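Local coordinates for protein listeriolysin O (Listeria monocytogenes, PDB 4CDB) that binds cholesterol-containing host membranes, changes conformation and assembles into an oligomeric pore that lyses the cell, at residues Lys52-Lys55 with Tyr60-Val63; Asp76-Asn81 with Gln263-Leu268; Pro121-Gln126 with Glu153-Ala158. All coordinates share one frame; numbering follows the deposited sequence.

Interaction 1 (Lys52-Lys55 with Tyr60-Val63)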
ATOM      1  N   LYS A  52       2.752 -24.934  -2.558  1.00 42.32           N
ATOM      2  CA  LYS A  52       3.504 -25.720  -3.529  1.00 46.47           C
ATOM      3  C   LYS A  52       4.988 -25.371  -3.538  1.00 50.10           C
ATOM      4  O   LYS A  52       5.378 -24.230  -3.278  1.00 43.85           O
ATOM      5  CB  LYS A  52       2.911 -25.582  -4.935  1.00 52.11           C
ATOM      6  CG  LYS A  52       3.253 -24.283  -5.647  1.00 56.71           C
ATOM      7  CD  LYS A  52       2.843 -24.350  -7.113  1.00 65.01           C
ATOM      8  CE  LYS A  52       3.367 -23.152  -7.893  1.00 70.12           C
ATOM      9  NZ  LYS A  52       3.045 -23.232  -9.348  1.00 73.87           N
ATOM     10  N   GLY A  53       5.809 -26.371  -3.833  1.00 55.70           N
ATOM     11  CA  GLY A  53       7.241 -26.179  -3.939  1.00 58.81           C
ATOM     12  C   GLY A  53       7.758 -26.714  -5.259  1.00 60.70           C
ATOM     13  O   GLY A  53       7.330 -27.775  -5.717  1.00 65.06           O
ATOM     14  N   TYR A  54       8.676 -25.978  -5.875  1.00 58.78           N
ATOM     15  CA  TYR A  54       9.242 -26.388  -7.155  1.00 62.40           C
ATOM     16  C   TYR A  54      10.666 -25.875  -7.331  1.00 63.42           C
ATOM     17  O   TYR A  54      11.104 -24.972  -6.619  1.00 58.69           O
ATOM     18  CB  TYR A  54       8.362 -25.907  -8.311  1.00 63.34           C
ATOM     19  CG  TYR A  54       8.208 -24.404  -8.388  1.00 63.75           C
ATOM     20  CD1 TYR A  54       7.223 -23.751  -7.661  1.00 63.72           C
ATOM     21  CD2 TYR A  54       9.043 -23.642  -9.195  1.00 64.57           C
ATOM     22  CE1 TYR A  54       7.077 -22.379  -7.731  1.00 64.01           C
ATOM     23  CE2 TYR A  54       8.904 -22.269  -9.271  1.00 66.85           C
ATOM     24  CZ  TYR A  54       7.919 -21.644  -8.537  1.00 67.35           C
ATOM     25  OH  TYR A  54       7.775 -20.278  -8.609  1.00 73.54           O
ATOM     26  N   LYS A  55      11.383 -26.453  -8.290  1.00 70.90           N
ATOM     27  CA  LYS A  55      12.770 -26.081  -8.537  1.00 77.58           C
ATOM     28  C   LYS A  55      12.885 -25.188  -9.766  1.00 83.86           C
ATOM     29  O   LYS A  55      12.256 -25.447 -10.792  1.00 87.00           O
ATOM     30  CB  LYS A  55      13.629 -27.332  -8.722  1.00 81.11           C
ATOM     31  CG  LYS A  55      15.125 -27.069  -8.707  1.00 84.90           C
ATOM     32  CD  LYS A  55      15.913 -28.362  -8.849  1.00 88.45           C
ATOM     33  CE  LYS A  55      17.060 -28.421  -7.853  1.00 88.42           C
ATOM     34  NZ  LYS A  55      17.925 -27.213  -7.933  1.00 89.30           N
ATOM     35  N   TYR A  60      15.266 -23.437  -5.030  1.00 57.53           N
ATOM     36  CA  TYR A  60      14.004 -24.137  -4.821  1.00 53.04           C
ATOM     37  C   TYR A  60      13.002 -23.145  -4.252  1.00 52.33           C
ATOM     38  O   TYR A  60      13.274 -22.492  -3.239  1.00 47.04           O
ATOM     39  CB  TYR A  60      14.181 -25.310  -3.859  1.00 44.22           C
ATOM     40  CG  TYR A  60      12.973 -26.217  -3.783  1.00 48.68           C
ATOM     41  CD1 TYR A  60      12.792 -27.237  -4.705  1.00 52.04           C
ATOM     42  CD2 TYR A  60      12.013 -26.051  -2.791  1.00 45.83           C
ATOM     43  CE1 TYR A  60      11.691 -28.069  -4.645  1.00 54.63           C
ATOM     44  CE2 TYR A  60      10.908 -26.880  -2.721  1.00 43.53           C
ATOM     45  CZ  TYR A  60      10.753 -27.887  -3.651  1.00 51.91           C
ATOM     46  OH  TYR A  60       9.655 -28.717  -3.588  1.00 54.39           O
ATOM     47  N   ILE A  61      11.847 -23.027  -4.901  1.00 54.03           N
ATOM     48  CA  ILE A  61      10.864 -22.014  -4.530  1.00 52.00           C
ATOM     49  C   ILE A  61       9.645 -22.611  -3.829  1.00 50.47           C
ATOM     50  O   ILE A  61       8.996 -23.521  -4.352  1.00 52.79           O
ATOM     51  CB  ILE A  61      10.383 -21.212  -5.760  1.00 55.19           C
ATOM     52  CG1 ILE A  61      11.575 -20.644  -6.532  1.00 55.51           C
ATOM     53  CG2 ILE A  61       9.439 -20.095  -5.330  1.00 53.31           C
ATOM     54  CD1 ILE A  61      12.395 -19.642  -5.746  1.00 55.16           C
ATOM     55  N   VAL A  62       9.340 -22.089  -2.644  1.00 42.04           N
ATOM     56  CA  VAL A  62       8.137 -22.481  -1.922  1.00 44.49           C
ATOM     57  C   VAL A  62       7.121 -21.335  -1.942  1.00 48.23           C
ATOM     58  O   VAL A  62       7.422 -20.221  -1.514  1.00 47.25           O
ATOM     59  CB  VAL A  62       8.456 -22.873  -0.460  1.00 41.95           C
ATOM     60  CG1 VAL A  62       7.180 -23.241   0.271  1.00 38.65           C
ATOM     61  CG2 VAL A  62       9.451 -24.033  -0.414  1.00 42.25           C
ATOM     62  N   VAL A  63       5.922 -21.604  -2.452  1.00 47.65           N
ATOM     63  CA  VAL A  63       4.893 -20.573  -2.550  1.00 47.23           C
ATOM     64  C   VAL A  63       3.707 -20.875  -1.638  1.00 48.19           C
ATOM     65  O   VAL A  63       3.054 -21.911  -1.781  1.00 49.87           O
ATOM     66  CB  VAL A  63       4.384 -20.413  -4.002  1.00 47.05           C
ATOM     67  CG1 VAL A  63       3.280 -19.364  -4.067  1.00 47.50           C
ATOM     68  CG2 VAL A  63       5.534 -20.049  -4.933  1.00 42.15           C
TER
HETATM   69  O   HOH W   1       6.812 -29.915  -4.141  1.00 50.53           O

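Interaction 2 (Asp76-Asn81 with Gln263-Leu268). With NA (sodium ion), chain N.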
ATOM      1  N   ASP A  76     -12.614  10.170   4.485  1.00 44.34           N
ATOM      2  CA  ASP A  76     -11.991  10.957   3.427  1.00 44.86           C
ATOM      3  C   ASP A  76     -12.247  10.345   2.054  1.00 39.80           C
ATOM      4  O   ASP A  76     -11.789   9.239   1.766  1.00 44.47           O
ATOM      5  CB  ASP A  76     -10.484  11.068   3.657  1.00 52.19           C
ATOM      6  CG  ASP A  76     -10.143  11.766   4.955  1.00 64.65           C
ATOM      7  OD1 ASP A  76     -10.753  12.817   5.246  1.00 69.60           O
ATOM      8  OD2 ASP A  76      -9.266  11.261   5.686  1.00 71.43           O
ATOM      9  N   ILE A  77     -12.968  11.071   1.205  1.00 34.93           N
ATOM     10  CA  ILE A  77     -13.240  10.605  -0.149  1.00 31.35           C
ATOM     11  C   ILE A  77     -12.071  10.974  -1.053  1.00 32.86           C
ATOM     12  O   ILE A  77     -11.606  12.114  -1.037  1.00 31.35           O
ATOM     13  CB  ILE A  77     -14.520  11.242  -0.727  1.00 34.92           C
ATOM     14  CG1 ILE A  77     -15.614  11.323   0.341  1.00 39.01           C
ATOM     15  CG2 ILE A  77     -14.987  10.476  -1.965  1.00 29.97           C
ATOM     16  CD1 ILE A  77     -16.072   9.983   0.862  1.00 43.44           C
ATOM     17  N   GLN A  78     -11.604  10.010  -1.840  1.00 31.35           N
ATOM     18  CA  GLN A  78     -10.497  10.232  -2.765  1.00 30.06           C
ATOM     19  C   GLN A  78     -10.957  10.957  -4.028  1.00 34.75           C
ATOM     20  O   GLN A  78     -12.136  10.920  -4.380  1.00 36.21           O
ATOM     21  CB  GLN A  78      -9.834   8.901  -3.127  1.00 31.85           C
ATOM     22  CG  GLN A  78      -9.236   8.178  -1.932  1.00 32.49           C
ATOM     23  CD  GLN A  78      -8.217   9.027  -1.202  1.00 37.23           C
ATOM     24  OE1 GLN A  78      -7.225   9.458  -1.787  1.00 37.31           O
ATOM     25  NE2 GLN A  78      -8.471   9.293   0.076  1.00 41.86           N
ATOM     26  N   VAL A  79     -10.022  11.615  -4.706  1.00 35.24           N
ATOM     27  CA  VAL A  79     -10.341  12.365  -5.914  1.00 37.16           C
ATOM     28  C   VAL A  79      -9.638  11.782  -7.136  1.00 42.83           C
ATOM     29  O   VAL A  79      -8.423  11.582  -7.120  1.00 44.02           O
ATOM     30  CB  VAL A  79      -9.926  13.848  -5.778  1.00 38.52           C
ATOM     31  CG1 VAL A  79     -10.184  14.586  -7.078  1.00 35.79           C
ATOM     32  CG2 VAL A  79     -10.664  14.517  -4.628  1.00 38.64           C
ATOM     33  N   VAL A  80     -10.399  11.501  -8.190  1.00 39.45           N
ATOM     34  CA  VAL A  80      -9.801  11.123  -9.464  1.00 37.23           C
ATOM     35  C   VAL A  80      -9.285  12.391 -10.136  1.00 39.09           C
ATOM     36  O   VAL A  80     -10.066  13.272 -10.490  1.00 40.25           O
ATOM     37  CB  VAL A  80     -10.811  10.406 -10.379  1.00 38.60           C
ATOM     38  CG1 VAL A  80     -10.181  10.095 -11.733  1.00 35.79           C
ATOM     39  CG2 VAL A  80     -11.312   9.133  -9.716  1.00 35.24           C
ATOM     40  N   ASN A  81      -7.967  12.477 -10.297  1.00 36.90           N
ATOM     41  CA  ASN A  81      -7.307  13.712 -10.723  1.00 41.95           C
ATOM     42  C   ASN A  81      -7.847  14.325 -12.014  1.00 46.11           C
ATOM     43  O   ASN A  81      -7.946  15.547 -12.135  1.00 45.46           O
ATOM     44  CB  ASN A  81      -5.795  13.501 -10.834  1.00 42.05           C
ATOM     45  CG  ASN A  81      -5.079  14.717 -11.389  1.00 45.05           C
ATOM     46  OD1 ASN A  81      -4.685  14.740 -12.555  1.00 47.11           O
ATOM     47  ND2 ASN A  81      -4.911  15.736 -10.555  1.00 44.10           N
ATOM     48  N   GLN A 263      -0.171  15.347  -4.414  1.00 32.50           N
ATOM     49  CA  GLN A 263      -0.248  13.925  -4.094  1.00 31.61           C
ATOM     50  C   GLN A 263       0.700  13.092  -4.945  1.00 32.62           C
ATOM     51  O   GLN A 263       0.772  13.259  -6.163  1.00 34.76           O
ATOM     52  CB  GLN A 263      -1.680  13.404  -4.247  1.00 30.32           C
ATOM     53  CG  GLN A 263      -1.852  11.952  -3.807  1.00 40.91           C
ATOM     54  CD  GLN A 263      -3.299  11.500  -3.803  1.00 48.31           C
ATOM     55  OE1 GLN A 263      -3.661  10.548  -3.112  1.00 52.66           O
ATOM     56  NE2 GLN A 263      -4.134  12.176  -4.584  1.00 47.95           N
ATOM     57  N   VAL A 264       1.426  12.192  -4.288  1.00 30.56           N
ATOM     58  CA  VAL A 264       2.346  11.294  -4.971  1.00 35.27           C
ATOM     59  C   VAL A 264       1.923   9.848  -4.745  1.00 32.19           C
ATOM     60  O   VAL A 264       1.839   9.393  -3.604  1.00 31.91           O
ATOM     61  CB  VAL A 264       3.787  11.473  -4.457  1.00 36.57           C
ATOM     62  CG1 VAL A 264       4.731  10.544  -5.196  1.00 40.52           C
ATOM     63  CG2 VAL A 264       4.228  12.917  -4.613  1.00 35.95           C
ATOM     64  N   TYR A 265       1.637   9.135  -5.830  1.00 30.76           N
ATOM     65  CA  TYR A 265       1.369   7.704  -5.751  1.00 35.43           C
ATOM     66  C   TYR A 265       2.633   6.939  -6.125  1.00 40.97           C
ATOM     67  O   TYR A 265       3.306   7.283  -7.098  1.00 41.26           O
ATOM     68  CB  TYR A 265       0.219   7.305  -6.676  1.00 36.87           C
ATOM     69  CG  TYR A 265      -1.154   7.682  -6.164  1.00 38.14           C
ATOM     70  CD1 TYR A 265      -1.823   6.875  -5.253  1.00 37.65           C
ATOM     71  CD2 TYR A 265      -1.787   8.836  -6.606  1.00 43.56           C
ATOM     72  CE1 TYR A 265      -3.082   7.213  -4.786  1.00 38.86           C
ATOM     73  CE2 TYR A 265      -3.045   9.183  -6.146  1.00 46.49           C
ATOM     74  CZ  TYR A 265      -3.687   8.369  -5.238  1.00 46.66           C
ATOM     75  OH  TYR A 265      -4.939   8.718  -4.782  1.00 51.28           O
ATOM     76  N   LEU A 266       2.951   5.904  -5.354  1.00 39.60           N
ATOM     77  CA  LEU A 266       4.180   5.144  -5.569  1.00 45.87           C
ATOM     78  C   LEU A 266       3.918   3.662  -5.792  1.00 45.82           C
ATOM     79  O   LEU A 266       3.036   3.074  -5.166  1.00 46.08           O
ATOM     80  CB  LEU A 266       5.131   5.315  -4.383  1.00 43.85           C
ATOM     81  CG  LEU A 266       5.728   6.705  -4.175  1.00 49.63           C
ATOM     82  CD1 LEU A 266       6.598   6.726  -2.932  1.00 52.26           C
ATOM     83  CD2 LEU A 266       6.525   7.123  -5.397  1.00 52.26           C
ATOM     84  N   LYS A 267       4.696   3.069  -6.692  1.00 48.02           N
ATOM     85  CA  LYS A 267       4.670   1.631  -6.917  1.00 51.83           C
ATOM     86  C   LYS A 267       6.077   1.073  -6.734  1.00 51.63           C
ATOM     87  O   LYS A 267       6.899   1.123  -7.650  1.00 56.42           O
ATOM     88  CB  LYS A 267       4.153   1.317  -8.322  1.00 52.01           C
ATOM     89  CG  LYS A 267       4.141  -0.161  -8.688  1.00 50.99           C
ATOM     90  CD  LYS A 267       4.823  -0.370 -10.029  1.00 55.00           C
ATOM     91  CE  LYS A 267       4.272  -1.579 -10.761  1.00 55.60           C
ATOM     92  NZ  LYS A 267       4.848  -1.688 -12.130  1.00 56.53           N
ATOM     93  N   LEU A 268       6.357   0.562  -5.540  1.00 50.06           N
ATOM     94  CA  LEU A 268       7.649  -0.052  -5.247  1.00 48.31           C
ATOM     95  C   LEU A 268       7.598  -1.527  -5.628  1.00 52.59           C
ATOM     96  O   LEU A 268       6.620  -2.210  -5.331  1.00 56.47           O
ATOM     97  CB  LEU A 268       7.990   0.100  -3.763  1.00 44.34           C
ATOM     98  CG  LEU A 268       8.758   1.344  -3.300  1.00 45.79           C
ATOM     99  CD1 LEU A 268       8.236   2.619  -3.946  1.00 46.78           C
ATOM    100  CD2 LEU A 268       8.694   1.458  -1.785  1.00 46.70           C
TER
HETATM  101 NA    NA N1539      -6.067   7.147  -3.188  1.00 56.28          NA
HETATM  102  O   HOH W   2      -7.087  11.145  -3.835  1.00 42.88           O
HETATM  103  O   HOH W   3      -6.315   9.986  -6.891  1.00 40.09           O
HETATM  104  O   HOH W   4      -5.317   7.564  -0.762  1.00 40.98           O

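Interaction 3 (Pro121-Gln126 with Glu153-Ala158)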
ATOM      1  N   PRO A 121      -2.513  29.348   8.155  1.00 57.11           N
ATOM      2  CA  PRO A 121      -2.065  29.842   9.463  1.00 57.87           C
ATOM      3  C   PRO A 121      -2.029  31.365   9.581  1.00 59.55           C
ATOM      4  O   PRO A 121      -1.688  32.061   8.623  1.00 59.45           O
ATOM      5  CB  PRO A 121      -0.646  29.276   9.576  1.00 64.14           C
ATOM      6  CG  PRO A 121      -0.194  29.119   8.166  1.00 62.86           C
ATOM      7  CD  PRO A 121      -1.420  28.696   7.410  1.00 57.63           C
ATOM      8  N   GLY A 122      -2.385  31.870  10.759  1.00 63.99           N
ATOM      9  CA  GLY A 122      -2.222  33.279  11.072  1.00 65.44           C
ATOM     10  C   GLY A 122      -3.447  34.156  10.880  1.00 67.20           C
ATOM     11  O   GLY A 122      -3.528  35.241  11.459  1.00 63.76           O
ATOM     12  N   MET A 123      -4.398  33.694  10.072  1.00 66.23           N
ATOM     13  CA  MET A 123      -5.563  34.503   9.720  1.00 65.44           C
ATOM     14  C   MET A 123      -6.528  34.680  10.894  1.00 64.34           C
ATOM     15  O   MET A 123      -6.662  33.798  11.742  1.00 67.61           O
ATOM     16  CB  MET A 123      -6.294  33.898   8.516  1.00 63.10           C
ATOM     17  CG  MET A 123      -5.372  33.546   7.359  1.00 65.22           C
ATOM     18  SD  MET A 123      -6.243  33.004   5.874  1.00 51.24           S
ATOM     19  CE  MET A 123      -6.957  34.562   5.341  1.00 40.05           C
ATOM     20  N   THR A 124      -7.192  35.830  10.941  1.00 61.25           N
ATOM     21  CA  THR A 124      -8.165  36.108  11.990  1.00 64.98           C
ATOM     22  C   THR A 124      -9.478  35.401  11.676  1.00 67.07           C
ATOM     23  O   THR A 124      -9.689  34.939  10.554  1.00 66.72           O
ATOM     24  CB  THR A 124      -8.440  37.617  12.139  1.00 64.01           C
ATOM     25  OG1 THR A 124      -9.129  38.098  10.979  1.00 61.90           O
ATOM     26  CG2 THR A 124      -7.139  38.392  12.319  1.00 68.47           C
ATOM     27  N   ASN A 125     -10.366  35.331  12.664  1.00 71.10           N
ATOM     28  CA  ASN A 125     -11.669  34.700  12.474  1.00 75.76           C
ATOM     29  C   ASN A 125     -12.596  35.509  11.566  1.00 69.69           C
ATOM     30  O   ASN A 125     -13.729  35.108  11.300  1.00 69.95           O
ATOM     31  CB  ASN A 125     -12.332  34.399  13.822  1.00 82.36           C
ATOM     32  CG  ASN A 125     -11.851  33.090  14.426  1.00 87.31           C
ATOM     33  OD1 ASN A 125     -11.865  32.049  13.767  1.00 86.53           O
ATOM     34  ND2 ASN A 125     -11.413  33.137  15.680  1.00 90.11           N
ATOM     35  N   GLN A 126     -12.101  36.644  11.087  1.00 63.51           N
ATOM     36  CA  GLN A 126     -12.826  37.448  10.115  1.00 59.95           C
ATOM     37  C   GLN A 126     -12.158  37.362   8.743  1.00 59.27           C
ATOM     38  O   GLN A 126     -12.823  37.482   7.714  1.00 58.41           O
ATOM     39  CB  GLN A 126     -12.906  38.908  10.572  1.00 63.90           C
ATOM     40  CG  GLN A 126     -13.682  39.127  11.868  1.00 65.82           C
ATOM     41  CD  GLN A 126     -12.891  38.756  13.112  1.00 68.27           C
ATOM     42  OE1 GLN A 126     -11.667  38.895  13.151  1.00 65.02           O
ATOM     43  NE2 GLN A 126     -13.591  38.282  14.136  1.00 69.36           N
ATOM     44  N   GLU A 153      -1.046  37.776   0.875  1.00 69.32           N
ATOM     45  CA  GLU A 153      -0.820  39.218   0.898  1.00 71.78           C
ATOM     46  C   GLU A 153      -0.876  39.835   2.296  1.00 78.07           C
ATOM     47  O   GLU A 153      -0.764  41.051   2.444  1.00 86.20           O
ATOM     48  CB  GLU A 153      -1.821  39.927  -0.021  1.00 71.21           C
ATOM     49  CG  GLU A 153      -1.683  39.569  -1.494  1.00 77.44           C
ATOM     50  CD  GLU A 153      -2.741  40.229  -2.362  1.00 83.55           C
ATOM     51  OE1 GLU A 153      -3.578  40.984  -1.823  1.00 86.38           O
ATOM     52  OE2 GLU A 153      -2.736  39.991  -3.589  1.00 86.89           O
ATOM     53  N   LYS A 154      -1.051  39.003   3.318  1.00 73.81           N
ATOM     54  CA  LYS A 154      -1.117  39.497   4.692  1.00 69.81           C
ATOM     55  C   LYS A 154      -0.292  38.662   5.664  1.00 66.44           C
ATOM     56  O   LYS A 154       0.318  39.198   6.589  1.00 73.12           O
ATOM     57  CB  LYS A 154      -2.564  39.548   5.189  1.00 66.88           C
ATOM     58  CG  LYS A 154      -3.373  40.739   4.710  1.00 72.42           C
ATOM     59  CD  LYS A 154      -4.594  40.942   5.598  1.00 75.65           C
ATOM     60  CE  LYS A 154      -5.617  41.859   4.948  1.00 78.41           C
ATOM     61  NZ  LYS A 154      -6.854  41.964   5.772  1.00 80.80           N
ATOM     62  N   TYR A 155      -0.283  37.348   5.461  1.00 59.53           N
ATOM     63  CA  TYR A 155       0.304  36.441   6.439  1.00 57.77           C
ATOM     64  C   TYR A 155       1.477  35.634   5.894  1.00 61.51           C
ATOM     65  O   TYR A 155       2.243  35.056   6.664  1.00 67.07           O
ATOM     66  CB  TYR A 155      -0.770  35.499   6.999  1.00 54.84           C
ATOM     67  CG  TYR A 155      -1.998  36.223   7.505  1.00 58.65           C
ATOM     68  CD1 TYR A 155      -2.017  36.796   8.771  1.00 64.92           C
ATOM     69  CD2 TYR A 155      -3.131  36.347   6.712  1.00 56.00           C
ATOM     70  CE1 TYR A 155      -3.135  37.468   9.233  1.00 65.22           C
ATOM     71  CE2 TYR A 155      -4.253  37.017   7.167  1.00 58.09           C
ATOM     72  CZ  TYR A 155      -4.249  37.575   8.428  1.00 65.08           C
ATOM     73  OH  TYR A 155      -5.364  38.241   8.882  1.00 69.78           O
ATOM     74  N   ALA A 156       1.616  35.600   4.572  1.00 60.57           N
ATOM     75  CA  ALA A 156       2.650  34.789   3.931  1.00 64.97           C
ATOM     76  C   ALA A 156       4.055  35.127   4.420  1.00 65.36           C
ATOM     77  O   ALA A 156       4.862  34.235   4.675  1.00 65.98           O
ATOM     78  CB  ALA A 156       2.569  34.930   2.420  1.00 65.41           C
ATOM     79  N   GLN A 157       4.337  36.418   4.555  1.00 72.16           N
ATOM     80  CA  GLN A 157       5.646  36.864   5.020  1.00 79.64           C
ATOM     81  C   GLN A 157       5.902  36.482   6.477  1.00 80.04           C
ATOM     82  O   GLN A 157       7.042  36.260   6.878  1.00 81.26           O
ATOM     83  CB  GLN A 157       5.805  38.373   4.819  1.00 84.94           C
ATOM     84  CG  GLN A 157       5.890  38.799   3.358  1.00 90.31           C
ATOM     85  CD  GLN A 157       7.212  38.425   2.702  1.00 97.54           C
ATOM     86  OE1 GLN A 157       8.149  37.978   3.367  1.00 97.85           O
ATOM     87  NE2 GLN A 157       7.291  38.613   1.390  1.00100.87           N
ATOM     88  N   ALA A 158       4.834  36.391   7.263  1.00 84.11           N
ATOM     89  CA  ALA A 158       4.959  36.029   8.672  1.00 85.29           C
ATOM     90  C   ALA A 158       5.100  34.521   8.864  1.00 88.55           C
ATOM     91  O   ALA A 158       5.386  34.055   9.965  1.00 90.82           O
ATOM     92  CB  ALA A 158       3.774  36.551   9.458  1.00 82.88           C
TER

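Interaction 1 (Lys52-Lys55 with Tyr60-Val63)
The ring of Y54 carries I61 on one face: CB of I61 stands 4.0 Å from the centroid of the Y54 ring, displaced toward its rim, in a CH-pi contact. The two side chains run alongside each other in the same direction, so that CG2 of I61 also reaches the phenol end, 3.7 Å from OH of Y54. V63 meets the same ring obliquely through CG2, near CE1. The ring of Y60 lies against main chain instead. The carbonyl O of Y54 sits over one of its faces, 3.4 Å from CD1 of Y60, and the peptide of G53 approaches the far end of the ring. With CG anti to the backbone N (chi1 -170°), the Y60 ring is swung back across the facing strand, and its OH arrives 3.2 Å from C of G53; the absence of a side chain on G53 lets the phenol lie this low. A water is hydrogen-bonded to O of G53 at 2.7 Å and also to OH of Y60.

These residues form an antiparallel beta hairpin at the edge of the long curved sheet expected, from the cholesterol-dependent cytolysin family, to be domain 2. K52 with V63 and Y54 with I61 are hydrogen-bonded pairs; G53 with V62 and K55 with Y60 are non-hydrogen-bonded. The I61 N to Y54 O bond is short at 2.7 Å, and V63 N to K52 O, at 2.8 Å, is almost straight (177°). G53 CA adds a CA-H...O contact to O of I61. On its other side, strand 59-74 is bonded to strand 362-385, while Y60 and V62 touch Y402 of strand 391-402. The K55 chain, bent near its end, places NZ in a salt bridge with OD2 of D378.

Interaction 2 (Asp76-Asn81 with Gln263-Leu268)
A sodium site joins Q78, on the short, weakly bonded strand 77-78, to Y265 of strand 262-270. The ion is held by OE1 of Q78 at 2.9 Å, by OH of Y265 at 2.5 Å and by a water; the carbonyl O of F183 completes the observed ligands. Sodium lies in the plane of the Y265 ring, at the phenol edge, whereas the Q78 amide stands almost perpendicular to that ring (89° between planes). A bend at chi2 of Q78 (-57°) folds the chain back and brings its amide oxygen to the metal.

Besides the sodium, two waters bridge the segments, which share no direct hydrogen bond. One water is hydrogen-bonded to OE1 of Q78 at 2.7 Å and accepts from the backbone N of V79 and, at 3.2 Å, from NE2 of Q263. A second water is hydrogen-bonded to O of V79 and to OH of Y265, the latter 2.8 Å away. OE1 of Q78 is thus gripped by the metal and a water, and also by NZ of K214, which is hydrogen-bonded to OE1 of Q263 as well. The lysine's positive charge would probably help to polarise both amides.

F183 ends helix 176-183, in a segment thought to become a transmembrane beta strand in the pore, so the ion ties that helix to the sheet in the soluble form. Strand 262-270 runs between strands 207-222 and 303-310, bonded to both, while strand 77-78 pairs with strand 345-353 through I77 and Y349.

Interaction 3 (Pro121-Gln126 with Glu153-Ala158)
G122 and Y155 bring the two backbones closest, with their CA atoms 6.2 Å apart, where the loop joining strands 114-118 and 129-132 meets the loop after helix 137-152. A Met-aromatic contact of M123 with the Y155 ring joins these two surface loops. G122 has a positive phi (97°), while M123 and T124 are extended; A156 to A158 take helical backbone angles, with a weak bond from A158 N to Y155 O.

CA of M123 lies over one face of the Y155 ring in a CH-pi contact, 3.8 Å from the ring centroid, and CB of K154 covers the opposite face. The M123 side chain crosses the tyrosine at about a right angle, touching through CG at 3.6 Å from CD2 of Y155. A bend at chi3 (71°) keeps CE near CE2 of Y155. SD stands obliquely, 5.4 Å from the ring centroid. M123 also packs on W151 of helix 137-152, whose NE1 is hydrogen-bonded to O of P121. T124 brings its methyl to the phenol end, and its hydroxyl oxygen accepts from N of D127. Over the same face as M123, but at the CD1 and CE1 side, O of G122 comes within 3.2 Å of CE1 of Y155.

From the N terminus, interaction 1 comes first and closes the tight hairpin of strands 52-56 and 59-74, with four residues between its segments. Strand 77-78 follows, and there interaction 2 opens; it closes 181 residues later on strand 262-270. Interaction 3 falls wholly within that span and closes a shorter loop of 26 residues containing helix 137-152. Interactions 1 and 2 are therefore in series, 2 encloses 3, and none cross. Interaction 1 belongs to the elongated mixed sheet, interaction 2 joins elements of the large antiparallel sheet, and interaction 3 links peripheral loops, with interactions 1 and 3 having centres about 62 Å apart.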